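PDB 2HQY: conserved hypothetical protein from Bacteroides thetaiotaomicron, which is of unknown function but binds coenzyme A and is probably an acyltransferase related to the C-terminal domain of phosphatidylglycerol lysyltransferase. Local coordinates for residues Ile145-Pro159 / Ile242-Arg256. Residues are numbered along the deposited sequence; the frame is centred on the assembly and turned at random. Where two conformers were deposited one is given.
With COA (coenzyme A), chain C.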
loop_
_atom_site.group_PDB
_atom_site.type_symbol
_atom_site.label_atom_id
_atom_site.label_comp_id
_atom_site.label_asym_id
_atom_site.label_seq_id
_atom_site.Cartn_x
_atom_site.Cartn_y
_atom_site.Cartn_z
ATOM N N ILE A 145 9.950 22.677 -29.843
ATOM C CA ILE A 145 8.507 22.926 -29.961
ATOM C C ILE A 145 8.171 23.209 -31.419
ATOM O O ILE A 145 7.175 22.708 -31.960
ATOM C CB ILE A 145 8.066 24.163 -29.109
ATOM C CG1 ILE A 145 8.234 23.905 -27.599
ATOM C CG2 ILE A 145 6.664 24.635 -29.492
ATOM C CD1 ILE A 145 7.629 22.630 -27.102
ATOM N N ASN A 146 9.006 24.041 -32.046
ATOM C CA ASN A 146 8.786 24.468 -33.422
ATOM C C ASN A 146 8.930 23.303 -34.400
ATOM O O ASN A 146 8.121 23.170 -35.313
ATOM C CB ASN A 146 9.746 25.608 -33.785
ATOM C CG ASN A 146 9.352 26.957 -33.147
ATOM O OD1 ASN A 146 8.232 27.141 -32.658
ATOM N ND2 ASN A 146 10.287 27.910 -33.168
ATOM N N ARG A 147 9.939 22.457 -34.179
ATOM C CA ARG A 147 10.144 21.217 -34.939
ATOM C C ARG A 147 8.941 20.274 -34.808
ATOM O O ARG A 147 8.476 19.681 -35.806
ATOM C CB ARG A 147 11.413 20.500 -34.465
ATOM C CG ARG A 147 11.870 19.346 -35.378
ATOM C CD ARG A 147 13.276 18.830 -35.023
ATOM N N PHE A 148 8.439 20.153 -33.577
ATOM C CA PHE A 148 7.257 19.341 -33.320
ATOM C C PHE A 148 6.049 19.837 -34.108
ATOM O O PHE A 148 5.380 19.045 -34.788
ATOM C CB PHE A 148 6.934 19.286 -31.831
ATOM C CG PHE A 148 5.865 18.283 -31.497
ATOM C CD1 PHE A 148 6.206 16.953 -31.236
ATOM C CD2 PHE A 148 4.520 18.651 -31.486
ATOM C CE1 PHE A 148 5.246 16.011 -30.933
ATOM C CE2 PHE A 148 3.531 17.699 -31.174
ATOM C CZ PHE A 148 3.906 16.369 -30.899
ATOM N N ARG A 149 5.780 21.136 -34.016
ATOM C CA ARG A 149 4.652 21.748 -34.721
ATOM C C ARG A 149 4.762 21.537 -36.225
ATOM O O ARG A 149 3.764 21.249 -36.890
ATOM C CB ARG A 149 4.551 23.244 -34.405
ATOM C CG ARG A 149 3.965 23.556 -33.063
ATOM C CD ARG A 149 4.003 25.052 -32.764
ATOM N NE ARG A 149 3.342 25.349 -31.494
ATOM C CZ ARG A 149 3.726 26.295 -30.636
ATOM N NH1 ARG A 149 4.775 27.054 -30.889
ATOM N NH2 ARG A 149 3.049 26.484 -29.506
ATOM N N ASN A 150 5.983 21.679 -36.750
ATOM C CA ASN A 150 6.250 21.480 -38.174
ATOM C C ASN A 150 6.054 20.037 -38.621
ATOM O O ASN A 150 5.482 19.784 -39.686
ATOM C CB ASN A 150 7.668 21.923 -38.503
ATOM C CG ASN A 150 7.760 23.397 -38.784
ATOM O OD1 ASN A 150 6.775 24.038 -39.152
ATOM N ND2 ASN A 150 8.960 23.948 -38.636
ATOM N N THR A 151 6.518 19.098 -37.802
ATOM C CA THR A 151 6.417 17.682 -38.131
ATOM C C THR A 151 4.988 17.191 -37.943
ATOM O O THR A 151 4.488 16.438 -38.780
ATOM C CB THR A 151 7.392 16.835 -37.301
ATOM O OG1 THR A 151 8.713 17.328 -37.516
ATOM C CG2 THR A 151 7.342 15.362 -37.727
ATOM N N TYR A 152 4.331 17.665 -36.876
ATOM C CA TYR A 152 2.992 17.211 -36.513
ATOM C C TYR A 152 2.014 18.388 -36.376
ATOM O O TYR A 152 1.531 18.668 -35.270
ATOM C CB TYR A 152 3.056 16.412 -35.204
ATOM C CG TYR A 152 4.087 15.298 -35.189
ATOM C CD1 TYR A 152 5.239 15.390 -34.394
ATOM C CD2 TYR A 152 3.920 14.157 -35.971
ATOM C CE1 TYR A 152 6.186 14.357 -34.377
ATOM C CE2 TYR A 152 4.853 13.125 -35.961
ATOM C CZ TYR A 152 5.975 13.230 -35.161
ATOM O OH TYR A 152 6.891 12.207 -35.177
ATOM N N PRO A 153 1.713 19.080 -37.498
ATOM C CA PRO A 153 0.982 20.368 -37.444
ATOM C C PRO A 153 -0.452 20.255 -36.905
ATOM O O PRO A 153 -1.041 21.270 -36.491
ATOM C CB PRO A 153 0.963 20.826 -38.908
ATOM C CG PRO A 153 1.177 19.577 -39.708
ATOM C CD PRO A 153 2.028 18.682 -38.893
ATOM N N ASP A 154 -0.986 19.037 -36.948
ATOM C CA ASP A 154 -2.347 18.715 -36.547
ATOM C C ASP A 154 -2.375 17.859 -35.248
ATOM O O ASP A 154 -3.310 17.083 -34.966
ATOM C CB ASP A 154 -2.995 17.925 -37.665
ATOM C CG ASP A 154 -2.214 16.671 -38.010
ATOM O OD1 ASP A 154 -1.092 16.473 -37.466
ATOM O OD2 ASP A 154 -2.720 15.900 -38.862
ATOM N N TYR A 155 -1.348 18.013 -34.444
ATOM C CA TYR A 155 -1.364 17.350 -33.135
ATOM C C TYR A 155 -2.555 17.869 -32.303
ATOM O O TYR A 155 -3.103 18.955 -32.580
ATOM C CB TYR A 155 -0.012 17.563 -32.444
ATOM C CG TYR A 155 0.143 18.896 -31.711
ATOM C CD1 TYR A 155 -0.290 19.031 -30.376
ATOM C CD2 TYR A 155 0.723 19.990 -32.332
ATOM C CE1 TYR A 155 -0.150 20.245 -29.684
ATOM C CE2 TYR A 155 0.878 21.203 -31.650
ATOM C CZ TYR A 155 0.425 21.324 -30.350
ATOM O OH TYR A 155 0.599 22.517 -29.687
ATOM N N GLU A 156 -2.962 17.108 -31.283
ATOM C CA GLU A 156 -4.064 17.514 -30.426
ATOM C C GLU A 156 -3.674 17.313 -28.971
ATOM O O GLU A 156 -3.329 16.189 -28.570
ATOM C CB GLU A 156 -5.344 16.720 -30.733
ATOM C CG GLU A 156 -5.992 17.036 -32.124
ATOM C CD GLU A 156 -7.203 16.149 -32.456
ATOM O OE1 GLU A 156 -7.518 15.209 -31.709
ATOM O OE2 GLU A 156 -7.847 16.378 -33.480
ATOM N N TYR A 157 -3.693 18.397 -28.208
ATOM C CA TYR A 157 -3.543 18.326 -26.761
ATOM C C TYR A 157 -4.926 18.364 -26.107
ATOM O O TYR A 157 -5.782 19.211 -26.449
ATOM C CB TYR A 157 -2.716 19.502 -26.259
ATOM C CG TYR A 157 -2.635 19.602 -24.751
ATOM C CD1 TYR A 157 -1.633 18.926 -24.036
ATOM C CD2 TYR A 157 -3.537 20.382 -24.029
ATOM C CE1 TYR A 157 -1.551 19.012 -22.652
ATOM C CE2 TYR A 157 -3.465 20.457 -22.629
ATOM C CZ TYR A 157 -2.472 19.761 -21.952
ATOM O OH TYR A 157 -2.403 19.871 -20.578
ATOM N N THR A 158 -5.151 17.453 -25.175
ATOM C CA THR A 158 -6.395 17.401 -24.423
ATOM C C THR A 158 -6.107 17.305 -22.924
ATOM O O THR A 158 -5.109 16.657 -22.532
ATOM C CB THR A 158 -7.254 16.175 -24.816
ATOM O OG1 THR A 158 -6.429 15.001 -24.847
ATOM C CG2 THR A 158 -7.939 16.373 -26.174
ATOM N N PRO A 159 -6.986 17.904 -22.083
ATOM C CA PRO A 159 -6.892 17.663 -20.654
ATOM C C PRO A 159 -7.208 16.194 -20.360
ATOM O O PRO A 159 -7.899 15.527 -21.154
ATOM C CB PRO A 159 -7.989 18.562 -20.058
ATOM C CG PRO A 159 -8.301 19.560 -21.141
ATOM C CD PRO A 159 -8.094 18.837 -22.411
ATOM N N ILE A 242 8.418 9.196 -30.845
ATOM C CA ILE A 242 7.908 10.508 -31.256
ATOM C C ILE A 242 8.827 11.619 -30.744
ATOM O O ILE A 242 8.843 11.935 -29.550
ATOM C CB ILE A 242 6.450 10.747 -30.786
ATOM C CG1 ILE A 242 5.559 9.524 -31.076
ATOM C CG2 ILE A 242 5.868 12.046 -31.399
ATOM C CD1 ILE A 242 5.374 9.194 -32.550
ATOM N N ASP A 243 9.593 12.200 -31.664
ATOM C CA ASP A 243 10.542 13.274 -31.372
ATOM C C ASP A 243 9.816 14.567 -30.966
ATOM O O ASP A 243 8.992 15.068 -31.717
ATOM C CB ASP A 243 11.394 13.522 -32.622
ATOM C CG ASP A 243 12.696 14.248 -32.327
ATOM O OD1 ASP A 243 13.765 13.596 -32.396
ATOM O OD2 ASP A 243 12.660 15.468 -32.035
ATOM N N GLY A 244 10.136 15.102 -29.785
ATOM C CA GLY A 244 9.579 16.397 -29.347
ATOM C C GLY A 244 8.335 16.283 -28.483
ATOM O O GLY A 244 7.781 17.294 -28.010
ATOM N N ALA A 245 7.861 15.060 -28.288
ATOM C CA ALA A 245 6.653 14.882 -27.503
ATOM C C ALA A 245 6.832 15.304 -26.042
ATOM O O ALA A 245 5.938 15.918 -25.489
ATOM C CB ALA A 245 6.128 13.449 -27.592
ATOM N N TYR A 246 7.960 14.972 -25.416
ATOM C CA TYR A 246 8.203 15.449 -24.038
ATOM C C TYR A 246 8.209 16.977 -23.962
ATOM O O TYR A 246 7.584 17.567 -23.061
ATOM C CB TYR A 246 9.512 14.887 -23.459
ATOM C CG TYR A 246 9.375 13.486 -22.883
ATOM C CD1 TYR A 246 10.022 12.393 -23.475
ATOM C CD2 TYR A 246 8.587 13.252 -21.737
ATOM C CE1 TYR A 246 9.909 11.090 -22.924
ATOM C CE2 TYR A 246 8.450 11.961 -21.191
ATOM C CZ TYR A 246 9.112 10.886 -21.787
ATOM O OH TYR A 246 8.979 9.610 -21.251
ATOM N N ALA A 247 8.885 17.627 -24.914
ATOM C CA ALA A 247 8.908 19.108 -24.933
ATOM C C ALA A 247 7.504 19.702 -25.103
ATOM O O ALA A 247 7.138 20.661 -24.399
ATOM C CB ALA A 247 9.850 19.653 -26.051
ATOM N N MET A 248 6.737 19.169 -26.055
ATOM C CA MET A 248 5.412 19.744 -26.351
ATOM C C MET A 248 4.421 19.557 -25.184
ATOM O O MET A 248 3.674 20.498 -24.855
ATOM C CB MET A 248 4.809 19.198 -27.644
ATOM C CG MET A 248 3.419 19.834 -27.941
ATOM S SD MET A 248 3.553 21.688 -28.050
ATOM C CE MET A 248 4.249 21.519 -29.546
ATOM N N ILE A 249 4.407 18.376 -24.570
ATOM C CA ILE A 249 3.453 18.143 -23.468
ATOM C C ILE A 249 3.772 18.987 -22.237
ATOM O O ILE A 249 2.868 19.508 -21.573
ATOM C CB ILE A 249 3.223 16.653 -23.115
ATOM C CG1 ILE A 249 1.909 16.555 -22.307
ATOM C CG2 ILE A 249 4.448 16.025 -22.391
ATOM C CD1 ILE A 249 1.189 15.292 -22.417
ATOM N N ASN A 250 5.070 19.151 -21.972
ATOM C CA ASN A 250 5.564 20.029 -20.919
ATOM C C ASN A 250 5.026 21.461 -21.133
ATOM O O ASN A 250 4.389 22.029 -20.246
ATOM C CB ASN A 250 7.105 19.957 -20.946
ATOM C CG ASN A 250 7.782 20.827 -19.894
ATOM O OD1 ASN A 250 7.273 21.878 -19.470
ATOM N ND2 ASN A 250 8.984 20.390 -19.491
ATOM N N TYR A 251 5.260 22.014 -22.335
ATOM C CA TYR A 251 4.791 23.336 -22.721
ATOM C C TYR A 251 3.261 23.483 -22.659
ATOM O O TYR A 251 2.759 24.453 -22.091
ATOM C CB TYR A 251 5.299 23.647 -24.124
ATOM C CG TYR A 251 4.856 24.992 -24.631
ATOM C CD1 TYR A 251 5.504 26.153 -24.224
ATOM C CD2 TYR A 251 3.765 25.097 -25.491
ATOM C CE1 TYR A 251 5.093 27.403 -24.702
ATOM C CE2 TYR A 251 3.339 26.350 -25.978
ATOM C CZ TYR A 251 4.000 27.485 -25.563
ATOM O OH TYR A 251 3.561 28.715 -26.050
ATOM N N GLU A 252 2.515 22.549 -23.247
ATOM C CA GLU A 252 1.040 22.692 -23.235
ATOM C C GLU A 252 0.500 22.655 -21.810
ATOM O O GLU A 252 -0.349 23.462 -21.442
ATOM C CB GLU A 252 0.372 21.605 -24.094
ATOM C CG GLU A 252 0.564 21.830 -25.620
ATOM C CD GLU A 252 -0.564 22.636 -26.244
ATOM O OE1 GLU A 252 -1.449 23.130 -25.498
ATOM O OE2 GLU A 252 -0.548 22.790 -27.491
ATOM N N PHE A 253 0.988 21.714 -20.997
ATOM C CA PHE A 253 0.442 21.591 -19.659
ATOM C C PHE A 253 0.867 22.779 -18.775
ATOM O O PHE A 253 0.062 23.232 -17.964
ATOM C CB PHE A 253 0.816 20.234 -19.043
ATOM C CG PHE A 253 0.192 19.990 -17.677
ATOM C CD1 PHE A 253 -1.191 20.023 -17.511
ATOM C CD2 PHE A 253 0.997 19.730 -16.578
ATOM C CE1 PHE A 253 -1.773 19.784 -16.263
ATOM C CE2 PHE A 253 0.436 19.496 -15.313
ATOM C CZ PHE A 253 -0.959 19.516 -15.165
ATOM N N ALA A 254 2.083 23.306 -18.970
ATOM C CA ALA A 254 2.547 24.478 -18.183
ATOM C C ALA A 254 1.552 25.633 -18.384
ATOM O O ALA A 254 1.196 26.353 -17.444
ATOM C CB ALA A 254 3.980 24.883 -18.584
ATOM N N ASN A 255 1.066 25.760 -19.612
ATOM C CA ASN A 255 0.086 26.798 -19.927
ATOM C C ASN A 255 -1.293 26.632 -19.298
ATOM O O ASN A 255 -2.083 27.600 -19.235
ATOM C CB ASN A 255 0.029 27.016 -21.439
ATOM C CG ASN A 255 1.150 27.943 -21.899
ATOM O OD1 ASN A 255 1.072 29.177 -21.726
ATOM N ND2 ASN A 255 2.203 27.366 -22.446
ATOM N N ARG A 256 -1.583 25.412 -18.850
ATOM C CA ARG A 256 -2.848 25.096 -18.164
ATOM C C ARG A 256 -2.747 25.256 -16.636
ATOM O O ARG A 256 -3.763 25.345 -15.940
ATOM C CB ARG A 256 -3.291 23.672 -18.513
ATOM C CG ARG A 256 -3.504 23.417 -20.017
ATOM C CD ARG A 256 -4.529 24.394 -20.645
ATOM N NE ARG A 256 -4.817 23.990 -22.026
ATOM C CZ ARG A 256 -5.898 23.339 -22.453
ATOM N NH1 ARG A 256 -6.910 23.045 -21.629
ATOM N NH2 ARG A 256 -5.974 23.035 -23.751
HETATM N N1A COA C . 11.119 7.037 -12.627
HETATM C C2A COA C . 10.568 7.485 -13.773
HETATM N N3A COA C . 11.211 7.374 -14.944
HETATM C C4A COA C . 12.446 6.798 -14.998
HETATM C C5A COA C . 13.040 6.325 -13.832
HETATM C C6A COA C . 12.342 6.452 -12.622
HETATM N N6A COA C . 12.850 6.012 -11.443
HETATM N N7A COA C . 14.244 5.813 -14.196
HETATM C C8A COA C . 14.387 5.958 -15.537
HETATM N N9A COA C . 13.300 6.581 -16.015
HETATM C C1B COA C . 12.993 6.889 -17.441
HETATM C C2B COA C . 13.746 7.971 -18.206
HETATM O O2B COA C . 13.100 9.235 -18.067
HETATM C C3B COA C . 13.569 7.462 -19.628
HETATM O O3B COA C . 12.284 7.819 -20.149
HETATM P P3B COA C . 12.036 7.940 -21.738
HETATM O O7A COA C . 12.687 9.281 -22.071
HETATM O O8A COA C . 10.525 7.851 -21.908
HETATM O O9A COA C . 12.762 6.782 -22.389
HETATM C C4B COA C . 13.599 5.946 -19.522
HETATM O O4B COA C . 13.180 5.663 -18.182
HETATM C C5B COA C . 14.990 5.365 -19.807
HETATM O O5B COA C . 15.976 6.385 -19.582
HETATM P P1A COA C . 17.424 6.180 -18.875
HETATM O O1A COA C . 17.883 7.537 -18.385
HETATM O O2A COA C . 17.398 5.012 -17.898
HETATM O O3A COA C . 18.317 5.803 -20.169
HETATM O O4A COA C . 18.924 4.396 -22.185
HETATM O O5A COA C . 17.486 3.368 -20.250
#
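The F148 ring lies between M248 CB on one face, 4.0 Å from the ring centroid, and Y152 CD1 on the other, with D243 O and Y155 CG at its edge. Y157 is covered on one face by E252 CB, 3.6 Å from its centroid, a CH-pi contact, while R256 NH2 comes to its rim and Y157 CE2 lies over a face of the R256 guanidinium. With CG anti to the backbone N (chi1 173°), the Y157 ring reaches onto helix 245-256, its OH 3.3 Å from F253 CD1. Cutting Y157 back to an alanine is likely to open a gap over E252 CB and leave the R256 guanidinium without the ring against its face. M248, bent at chi2 and chi3, suits its place between aromatics: CE packs on F148 CD2 at 3.5 Å, and SD makes an oblique Met-aromatic contact with Y155. Glycine fits at G244, the N-cap (phi 95°), because a CB would jam against D243 O and also crowd F148 CD1. The same helix carries Y246, whose OH bonds coenzyme A O8A. Y155 OH donates a very short hydrogen bond (2.5 Å) to E252 OE2, which probably favours a charged carboxylate and fixes the loop before strand 156-159 to the helix.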